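Local coordinates for protein beta-lactamase (Klebsiella pneumoniae, PDB 6KBY) that probably hydrolyses beta-lactam antibiotics to substituted beta-amino acids as a class C serine enzyme and, in this crystal, holds adenosine monophosphate in its active-site pocket, at residues A[174-177]-A[178-182]; A[181-184]-A[185-189]; A[188-191]-A[192-195]. All coordinates share one frame; numbering follows the deposited sequence.

Contact 1: A[174-177]-A[178-182]; sequences VSYE and DAIEK
Ala179 N donates to Ser175 O at 2.8 Å, and this bond starts the ladder of helix 176-187. Ile180 N to Tyr176 O and Glu181 N to Glu177 O supply the next two rungs. Ser175 is the N-cap. Its OG is wedged between its own backbone N and carbonyl carbon (chi1 67°), from where it turns over the first turn and accepts the N-H of Asp178 at 3.1 Å. Asp178 answers through a water: the water takes the N-H of Ser175 at 2.9 Å and donates to Asp178 OD2 at 2.7 Å. The carboxylate is thereby held beside the start of the helix, where the helix dipole would probably favour its negative charge.

Just outside the cap, Val174 sends CG2 against Ala179 CB at 3.7 Å, an apolar touch that spans the cap residue. On the buried side the Tyr176 side chain, with CG anti to its backbone N (chi1 -175°), offers one ring face to Ile180. CG1 of Ile180 lies over it, 3.6 Å from the ring centroid and 22° off the normal, a CH-pi contact; Ile180 CD1 continues toward Tyr176 OH at 3.5 Å. The tyrosine also packs on Ala77 and Leu80 of helix 72-86, while Glu177 OE2 is hydrogen-bonded to Asn225 ND2. The whole is a helix N-terminus with an N-cap serine, the Ser175 OG to Asp178 N arm of a capping box made directly and the return arm relayed by a water, and a hydrophobic staple from Val174 to Ala179.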
ATOM      1  N   VAL A 174       4.218 -18.688 -11.336  1.00 12.04           N
ATOM      2  CA  VAL A 174       2.912 -18.860 -10.705  1.00 13.07           C
ATOM      3  C   VAL A 174       2.008 -17.687 -11.068  1.00 11.77           C
ATOM      4  O   VAL A 174       2.461 -16.636 -11.526  1.00 11.87           O
ATOM      5  CB  VAL A 174       3.019 -18.998  -9.169  1.00 13.49           C
ATOM      6  CG1 VAL A 174       3.746 -20.287  -8.794  1.00 16.06           C
ATOM      7  CG2 VAL A 174       3.727 -17.789  -8.582  1.00 13.42           C
ATOM      8  N   SER A 175       0.707 -17.879 -10.859  1.00 11.82           N
ATOM      9  CA  SER A 175      -0.226 -16.770 -10.982  1.00 11.35           C
ATOM     10  C   SER A 175       0.019 -15.773  -9.853  1.00  9.41           C
ATOM     11  O   SER A 175       0.593 -16.105  -8.817  1.00 10.02           O
ATOM     12  CB  SER A 175      -1.663 -17.273 -10.871  1.00 13.18           C
ATOM     13  OG  SER A 175      -1.922 -17.748  -9.561  1.00 13.64           O
ATOM     14  N   TYR A 176      -0.436 -14.534 -10.054  1.00 10.08           N
ATOM     15  CA  TYR A 176      -0.278 -13.529  -9.007  1.00  9.05           C
ATOM     16  C   TYR A 176      -0.999 -13.944  -7.730  1.00  9.05           C
ATOM     17  O   TYR A 176      -0.480 -13.760  -6.624  1.00  8.54           O
ATOM     18  CB  TYR A 176      -0.774 -12.162  -9.491  1.00  9.82           C
ATOM     19  CG  TYR A 176      -0.509 -11.079  -8.478  1.00  8.54           C
ATOM     20  CD1 TYR A 176       0.768 -10.579  -8.310  1.00  9.02           C
ATOM     21  CD2 TYR A 176      -1.525 -10.575  -7.674  1.00  8.89           C
ATOM     22  CE1 TYR A 176       1.036  -9.606  -7.379  1.00  8.58           C
ATOM     23  CE2 TYR A 176      -1.266  -9.592  -6.726  1.00  8.20           C
ATOM     24  CZ  TYR A 176       0.023  -9.112  -6.588  1.00  7.49           C
ATOM     25  OH  TYR A 176       0.337  -8.144  -5.662  1.00  8.15           O
ATOM     26  N   GLU A 177      -2.189 -14.528  -7.870  1.00 10.20           N
ATOM     27  CA  GLU A 177      -2.952 -14.955  -6.706  1.00 10.94           C
ATOM     28  C   GLU A 177      -2.195 -16.009  -5.911  1.00 10.63           C
ATOM     29  O   GLU A 177      -2.139 -15.943  -4.678  1.00 10.41           O
ATOM     30  CB  GLU A 177      -4.307 -15.496  -7.162  1.00 13.12           C
ATOM     31  CG  GLU A 177      -5.211 -14.471  -7.838  1.00 21.89           C
ATOM     32  CD  GLU A 177      -4.665 -13.949  -9.168  1.00 21.11           C
ATOM     33  OE1 GLU A 177      -4.211 -14.772  -9.996  1.00 19.75           O
ATOM     34  OE2 GLU A 177      -4.670 -12.712  -9.378  1.00 24.61           O
ATOM     35  N   ASP A 178      -1.607 -16.993  -6.602  1.00 11.48           N
ATOM     36  CA  ASP A 178      -0.797 -17.997  -5.918  1.00 11.26           C
ATOM     37  C   ASP A 178       0.459 -17.379  -5.320  1.00  9.70           C
ATOM     38  O   ASP A 178       0.856 -17.723  -4.204  1.00 10.58           O
ATOM     39  CB  ASP A 178      -0.401 -19.119  -6.885  1.00 13.62           C
ATOM     40  CG  ASP A 178      -1.486 -20.159  -7.067  1.00 18.92           C
ATOM     41  OD1 ASP A 178      -2.523 -20.085  -6.377  1.00 20.14           O
ATOM     42  OD2 ASP A 178      -1.283 -21.067  -7.905  1.00 19.95           O
ATOM     43  N   ALA A 179       1.112 -16.478  -6.058  1.00  9.78           N
ATOM     44  CA  ALA A 179       2.315 -15.843  -5.535  1.00  9.78           C
ATOM     45  C   ALA A 179       2.037 -15.140  -4.212  1.00  8.67           C
ATOM     46  O   ALA A 179       2.827 -15.236  -3.268  1.00  9.38           O
ATOM     47  CB  ALA A 179       2.865 -14.850  -6.555  1.00  9.75           C
ATOM     48  N   ILE A 180       0.909 -14.441  -4.126  1.00  8.16           N
ATOM     49  CA  ILE A 180       0.589 -13.672  -2.929  1.00  7.99           C
ATOM     50  C   ILE A 180       0.081 -14.574  -1.810  1.00  7.76           C
ATOM     51  O   ILE A 180       0.562 -14.510  -0.676  1.00  8.12           O
ATOM     52  CB  ILE A 180      -0.417 -12.559  -3.273  1.00  8.79           C
ATOM     53  CG1 ILE A 180       0.208 -11.528  -4.224  1.00  8.48           C
ATOM     54  CG2 ILE A 180      -0.951 -11.905  -2.016  1.00  9.38           C
ATOM     55  CD1 ILE A 180       1.469 -10.866  -3.696  1.00  9.43           C
ATOM     56  N   GLU A 181      -0.904 -15.426  -2.102  1.00  8.27           N
ATOM     57  CA  GLU A 181      -1.540 -16.197  -1.034  1.00  8.75           C
ATOM     58  C   GLU A 181      -0.786 -17.466  -0.659  1.00  9.04           C
ATOM     59  O   GLU A 181      -0.961 -17.953   0.464  1.00 10.02           O
ATOM     60  CB  GLU A 181      -2.985 -16.538  -1.397  1.00  9.85           C
ATOM     61  CG  GLU A 181      -3.898 -15.324  -1.444  1.00  9.91           C
ATOM     62  CD  GLU A 181      -5.369 -15.696  -1.456  1.00 10.16           C
ATOM     63  OE1 GLU A 181      -5.689 -16.882  -1.706  1.00 13.10           O
ATOM     64  OE2 GLU A 181      -6.222 -14.820  -1.207  1.00 10.11           O
ATOM     65  N   LYS A 182       0.027 -18.018  -1.555  1.00  8.76           N
ATOM     66  CA  LYS A 182       0.776 -19.231  -1.249  1.00  9.71           C
ATOM     67  C   LYS A 182       2.234 -18.973  -0.910  1.00 10.19           C
ATOM     68  O   LYS A 182       2.824 -19.758  -0.160  1.00 12.60           O
ATOM     69  CB  LYS A 182       0.702 -20.234  -2.406  1.00 10.87           C
ATOM     70  CG  LYS A 182      -0.694 -20.712  -2.725  1.00 13.02           C
ATOM     71  CD  LYS A 182      -1.214 -21.647  -1.656  1.00 13.52           C
ATOM     72  CE  LYS A 182      -2.616 -22.100  -1.999  1.00 14.64           C
ATOM     73  NZ  LYS A 182      -3.121 -23.125  -1.050  1.00 12.84           N
TER
HETATM   74  O   HOH W   1      -0.014 -20.635 -10.255  1.00 17.74           O

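Contact 2: A[181-184]-A[185-189]; sequences EKTL and LPQLG
Leu188 N reaches back to Leu184 O at 3.0 Å, and one residue earlier Gln187 N bonds to Thr183 O at 3.1 Å; these are the closing rungs of helix 176-187. Ahead of them the helix widens into a pi-type turn at 181-184, and it kinks at Pro186, which has no N-H to give. The proline's ring carbons fill the position against the carbonyls of the wide turn: CG lies 3.2 Å from Glu181 O and 3.5 Å from Lys182 O.

Leu184, its CG anti to the backbone N (chi1 -179°), carries CD1 across to Leu188 CD1 at 3.8 Å, the two leucines meeting at a slant. Thr183 and Gln187 lie alongside each other, pointing the same way, with Thr183 CG2 3.5 Å from Gln187 NE2; that amide also makes a weak hydrogen bond to Tyr83 OH. Gly189 then leaves the helix with a positive phi of 72° in a Schellman motif, its N bonded to Pro186 O.

Leu184 and Leu188 both press on Met256 of helix 255-262, Leu184 and Leu185 reach helix 72-86 at Thr79 and Phe76, and Leu185 also rests on Ser193 of strand 193-194.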
ATOM      1  N   GLU A 181      -0.904 -15.426  -2.102  1.00  8.27           N
ATOM      2  CA  GLU A 181      -1.540 -16.197  -1.034  1.00  8.75           C
ATOM      3  C   GLU A 181      -0.786 -17.466  -0.659  1.00  9.04           C
ATOM      4  O   GLU A 181      -0.961 -17.953   0.464  1.00 10.02           O
ATOM      5  CB  GLU A 181      -2.985 -16.538  -1.397  1.00  9.85           C
ATOM      6  CG  GLU A 181      -3.898 -15.324  -1.444  1.00  9.91           C
ATOM      7  CD  GLU A 181      -5.369 -15.696  -1.456  1.00 10.16           C
ATOM      8  OE1 GLU A 181      -5.689 -16.882  -1.706  1.00 13.10           O
ATOM      9  OE2 GLU A 181      -6.222 -14.820  -1.207  1.00 10.11           O
ATOM     10  N   LYS A 182       0.027 -18.018  -1.555  1.00  8.76           N
ATOM     11  CA  LYS A 182       0.776 -19.231  -1.249  1.00  9.71           C
ATOM     12  C   LYS A 182       2.234 -18.973  -0.910  1.00 10.19           C
ATOM     13  O   LYS A 182       2.824 -19.758  -0.160  1.00 12.60           O
ATOM     14  CB  LYS A 182       0.702 -20.234  -2.406  1.00 10.87           C
ATOM     15  CG  LYS A 182      -0.694 -20.712  -2.725  1.00 13.02           C
ATOM     16  CD  LYS A 182      -1.214 -21.647  -1.656  1.00 13.52           C
ATOM     17  CE  LYS A 182      -2.616 -22.100  -1.999  1.00 14.64           C
ATOM     18  NZ  LYS A 182      -3.121 -23.125  -1.050  1.00 12.84           N
ATOM     19  N   THR A 183       2.839 -17.901  -1.427  1.00 10.01           N
ATOM     20  CA  THR A 183       4.241 -17.599  -1.144  1.00 11.02           C
ATOM     21  C   THR A 183       4.418 -16.377  -0.251  1.00 10.48           C
ATOM     22  O   THR A 183       4.954 -16.498   0.854  1.00 11.95           O
ATOM     23  CB  THR A 183       5.066 -17.465  -2.433  1.00 13.26           C
ATOM     24  OG1 THR A 183       5.097 -18.731  -3.102  1.00 15.54           O
ATOM     25  CG2 THR A 183       6.497 -17.043  -2.107  1.00 14.79           C
ATOM     26  N   LEU A 184       3.969 -15.198  -0.685  1.00  9.56           N
ATOM     27  CA  LEU A 184       4.387 -13.963  -0.025  1.00  9.22           C
ATOM     28  C   LEU A 184       3.753 -13.806   1.352  1.00  8.77           C
ATOM     29  O   LEU A 184       4.459 -13.668   2.359  1.00  9.28           O
ATOM     30  CB  LEU A 184       4.089 -12.752  -0.904  1.00  9.69           C
ATOM     31  CG  LEU A 184       4.530 -11.435  -0.257  1.00 11.44           C
ATOM     32  CD1 LEU A 184       6.029 -11.400  -0.022  1.00 17.00           C
ATOM     33  CD2 LEU A 184       4.083 -10.229  -1.065  1.00 13.96           C
ATOM     34  N   LEU A 185       2.422 -13.795   1.419  1.00  8.68           N
ATOM     35  CA  LEU A 185       1.776 -13.615   2.716  1.00  8.52           C
ATOM     36  C   LEU A 185       2.145 -14.711   3.707  1.00  8.90           C
ATOM     37  O   LEU A 185       2.424 -14.379   4.873  1.00  9.66           O
ATOM     38  CB  LEU A 185       0.258 -13.436   2.556  1.00  8.75           C
ATOM     39  CG  LEU A 185      -0.174 -12.230   1.716  1.00  9.15           C
ATOM     40  CD1 LEU A 185      -1.665 -12.273   1.445  1.00  8.49           C
ATOM     41  CD2 LEU A 185       0.216 -10.920   2.395  1.00  9.94           C
ATOM     42  N   PRO A 186       2.184 -15.998   3.336  1.00  9.51           N
ATOM     43  CA  PRO A 186       2.640 -17.004   4.307  1.00 11.28           C
ATOM     44  C   PRO A 186       4.054 -16.770   4.810  1.00 10.77           C
ATOM     45  O   PRO A 186       4.299 -16.905   6.014  1.00 12.38           O
ATOM     46  CB  PRO A 186       2.495 -18.324   3.537  1.00 12.19           C
ATOM     47  CG  PRO A 186       1.390 -18.059   2.573  1.00 10.70           C
ATOM     48  CD  PRO A 186       1.598 -16.631   2.140  1.00 10.33           C
ATOM     49  N   GLN A 187       4.991 -16.416   3.927  1.00 11.13           N
ATOM     50  CA  GLN A 187       6.368 -16.177   4.361  1.00 12.14           C
ATOM     51  C   GLN A 187       6.472 -14.965   5.280  1.00 11.46           C
ATOM     52  O   GLN A 187       7.376 -14.904   6.127  1.00 12.55           O
ATOM     53  CB  GLN A 187       7.299 -16.007   3.157  1.00 13.33           C
ATOM     54  CG  GLN A 187       7.667 -17.295   2.430  1.00 17.06           C
ATOM     55  CD  GLN A 187       8.876 -17.117   1.524  1.00 21.23           C
ATOM     56  OE1 GLN A 187       9.806 -16.373   1.846  1.00 25.01           O
ATOM     57  NE2 GLN A 187       8.870 -17.797   0.384  1.00 24.84           N
ATOM     58  N   LEU A 188       5.573 -13.993   5.129  1.00 10.76           N
ATOM     59  CA  LEU A 188       5.524 -12.847   6.026  1.00 10.97           C
ATOM     60  C   LEU A 188       4.764 -13.136   7.312  1.00 11.05           C
ATOM     61  O   LEU A 188       4.683 -12.259   8.177  1.00 11.86           O
ATOM     62  CB  LEU A 188       4.894 -11.650   5.314  1.00 10.83           C
ATOM     63  CG  LEU A 188       5.660 -11.124   4.099  1.00 11.34           C
ATOM     64  CD1 LEU A 188       4.827 -10.102   3.352  1.00 12.92           C
ATOM     65  CD2 LEU A 188       6.988 -10.523   4.525  1.00 13.13           C
ATOM     66  N   GLY A 189       4.205 -14.336   7.465  1.00 11.02           N
ATOM     67  CA  GLY A 189       3.434 -14.636   8.652  1.00 11.73           C
ATOM     68  C   GLY A 189       2.102 -13.932   8.714  1.00 10.42           C
ATOM     69  O   GLY A 189       1.547 -13.763   9.801  1.00 11.73           O
TER

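Contact 3: A[188-191]-A[192-195]; sequences LGMH and HSYL
Met190 meets Ser193, and His191 meets His192 and Tyr194, where the chain comes off the Schellman end of helix 176-187 and enters strand 193-194, an outer strand of a small three-stranded antiparallel sheet with 231-232 in its middle. The turn is held from outside at Leu188 O, which accepts from Arg239 NE of helix 234-244. Within the turn, Gly189 O takes a weak bond from His191 N.

Met190 is buried. Its chain runs out extended and then bends at chi3 (71°), so that CE folds back to 3.6 Å from Ser193 OG; Met190 CB touches the same oxygen at the same distance. The hydroxyl therefore has carbon against it at both the root and the end of the methionine, while its polar needs are met by Asp236 OD2 and Thr232 OG1; Asp236 OD2 also receives His192 N, so one carboxylate oxygen fixes two consecutive residues at the entry to the strand. Tyr194, a residue further on, pairs through its backbone with Lys231 of the middle strand.

His191, at the surface, lays one ring face over the backbone of Gly189. Two rings come to its carbonyl oxygen: His191 O stands over a face of the His192 imidazole, 3.6 Å from His192 CG, and Tyr194 swings its phenol in from further along, bringing OH to 3.3 Å from that oxygen. Besides its weak bond to Gly189 O, His191 N gives its N-H to a water at 2.9 Å, and that water lies 3.0 Å from His192 ND1, bridging the backbone of one histidine to the ring of the next.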
ATOM      1  N   LEU A 188       5.573 -13.993   5.129  1.00 10.76           N
ATOM      2  CA  LEU A 188       5.524 -12.847   6.026  1.00 10.97           C
ATOM      3  C   LEU A 188       4.764 -13.136   7.312  1.00 11.05           C
ATOM      4  O   LEU A 188       4.683 -12.259   8.177  1.00 11.86           O
ATOM      5  CB  LEU A 188       4.894 -11.650   5.314  1.00 10.83           C
ATOM      6  CG  LEU A 188       5.660 -11.124   4.099  1.00 11.34           C
ATOM      7  CD1 LEU A 188       4.827 -10.102   3.352  1.00 12.92           C
ATOM      8  CD2 LEU A 188       6.988 -10.523   4.525  1.00 13.13           C
ATOM      9  N   GLY A 189       4.205 -14.336   7.465  1.00 11.02           N
ATOM     10  CA  GLY A 189       3.434 -14.636   8.652  1.00 11.73           C
ATOM     11  C   GLY A 189       2.102 -13.932   8.714  1.00 10.42           C
ATOM     12  O   GLY A 189       1.547 -13.763   9.801  1.00 11.73           O
ATOM     13  N   MET A 190       1.566 -13.516   7.568  1.00  9.06           N
ATOM     14  CA  MET A 190       0.314 -12.767   7.510  1.00  9.15           C
ATOM     15  C   MET A 190      -0.800 -13.742   7.145  1.00  8.87           C
ATOM     16  O   MET A 190      -1.210 -13.871   5.991  1.00  9.88           O
ATOM     17  CB  MET A 190       0.448 -11.606   6.530  1.00  9.39           C
ATOM     18  CG  MET A 190       1.472 -10.576   6.994  1.00  8.84           C
ATOM     19  SD  MET A 190       1.856  -9.331   5.761  1.00  9.04           S
ATOM     20  CE  MET A 190       0.333  -8.382   5.757  1.00  9.07           C
ATOM     21  N   HIS A 191      -1.285 -14.449   8.163  1.00  9.55           N
ATOM     22  CA  HIS A 191      -2.222 -15.547   7.968  1.00 10.46           C
ATOM     23  C   HIS A 191      -3.667 -15.095   7.873  1.00 10.95           C
ATOM     24  O   HIS A 191      -4.528 -15.907   7.518  1.00 13.23           O
ATOM     25  CB  HIS A 191      -2.055 -16.587   9.080  1.00 12.10           C
ATOM     26  CG  HIS A 191      -0.657 -17.107   9.202  1.00 11.75           C
ATOM     27  ND1 HIS A 191      -0.032 -17.799   8.188  1.00 13.47           N
ATOM     28  CD2 HIS A 191       0.243 -17.018  10.208  1.00 14.51           C
ATOM     29  CE1 HIS A 191       1.190 -18.123   8.569  1.00 13.77           C
ATOM     30  NE2 HIS A 191       1.382 -17.660   9.790  1.00 14.23           N
ATOM     31  N   HIS A 192      -3.951 -13.830   8.158  1.00  9.87           N
ATOM     32  CA  HIS A 192      -5.292 -13.273   8.035  1.00  9.74           C
ATOM     33  C   HIS A 192      -5.305 -12.116   7.047  1.00  8.45           C
ATOM     34  O   HIS A 192      -5.901 -11.059   7.273  1.00  9.93           O
ATOM     35  CB  HIS A 192      -5.870 -12.955   9.408  1.00 12.98           C
ATOM     36  CG  HIS A 192      -5.946 -14.168  10.280  1.00 13.29           C
ATOM     37  ND1 HIS A 192      -4.899 -14.575  11.080  1.00 16.73           N
ATOM     38  CD2 HIS A 192      -6.911 -15.108  10.415  1.00 17.87           C
ATOM     39  CE1 HIS A 192      -5.235 -15.691  11.704  1.00 17.99           C
ATOM     40  NE2 HIS A 192      -6.449 -16.038  11.316  1.00 17.77           N
ATOM     41  N   SER A 193      -4.626 -12.343   5.931  1.00  8.09           N
ATOM     42  CA  SER A 193      -4.539 -11.419   4.815  1.00  7.59           C
ATOM     43  C   SER A 193      -4.859 -12.208   3.557  1.00  7.87           C
ATOM     44  O   SER A 193      -4.355 -13.326   3.382  1.00  8.56           O
ATOM     45  CB  SER A 193      -3.126 -10.847   4.719  1.00  8.41           C
ATOM     46  OG  SER A 193      -2.791 -10.135   5.897  1.00  7.85           O
ATOM     47  N   TYR A 194      -5.702 -11.645   2.693  1.00  7.42           N
ATOM     48  CA  TYR A 194      -6.245 -12.412   1.582  1.00  8.07           C
ATOM     49  C   TYR A 194      -6.483 -11.518   0.380  1.00  8.28           C
ATOM     50  O   TYR A 194      -6.785 -10.329   0.514  1.00  8.92           O
ATOM     51  CB  TYR A 194      -7.607 -13.013   1.944  1.00  8.89           C
ATOM     52  CG  TYR A 194      -7.633 -13.746   3.257  1.00  8.54           C
ATOM     53  CD1 TYR A 194      -7.181 -15.053   3.354  1.00  9.23           C
ATOM     54  CD2 TYR A 194      -8.117 -13.130   4.404  1.00  9.14           C
ATOM     55  CE1 TYR A 194      -7.207 -15.727   4.565  1.00  9.90           C
ATOM     56  CE2 TYR A 194      -8.149 -13.796   5.615  1.00  9.38           C
ATOM     57  CZ  TYR A 194      -7.694 -15.088   5.686  1.00  9.04           C
ATOM     58  OH  TYR A 194      -7.736 -15.738   6.897  1.00 10.45           O
ATOM     59  N   LEU A 195      -6.387 -12.123  -0.801  1.00  8.15           N
ATOM     60  CA  LEU A 195      -7.020 -11.569  -1.991  1.00  8.44           C
ATOM     61  C   LEU A 195      -8.457 -12.047  -2.135  1.00  8.67           C
ATOM     62  O   LEU A 195      -9.304 -11.296  -2.623  1.00  9.99           O
ATOM     63  CB  LEU A 195      -6.225 -11.940  -3.245  1.00  8.43           C
ATOM     64  CG  LEU A 195      -4.827 -11.332  -3.316  1.00  8.55           C
ATOM     65  CD1 LEU A 195      -4.023 -11.955  -4.444  1.00  9.36           C
ATOM     66  CD2 LEU A 195      -4.906  -9.824  -3.483  1.00 10.52           C
TER
HETATM   67  O   HOH W   2      -2.034 -13.722  10.908  1.00 14.78           O

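Overall arrangement
Contacts 1, 2 and 3 follow one another along the chain as the start of helix 176-187, its end, and the turn into strand 193-194. Contacts 1 and 2, centres about 9 Å apart, share Glu181 and Lys182 and are joined through the wide turn, where Leu184 N probably bonds to Ala179 O at 2.8 Å. Contacts 2 and 3, centres about 6 Å apart, share Leu188 and Gly189; Met190 N probably bonds to Leu185 O at 3.0 Å, the wider Schellman bond. Glu181 OE2 ties the helix to the strand's end through Leu195 N at 2.7 Å. Contact 1 comes nearest the active site, with the Tyr176 side chain about 11 Å from that of Ser71 and about 12 Å from bound AMP.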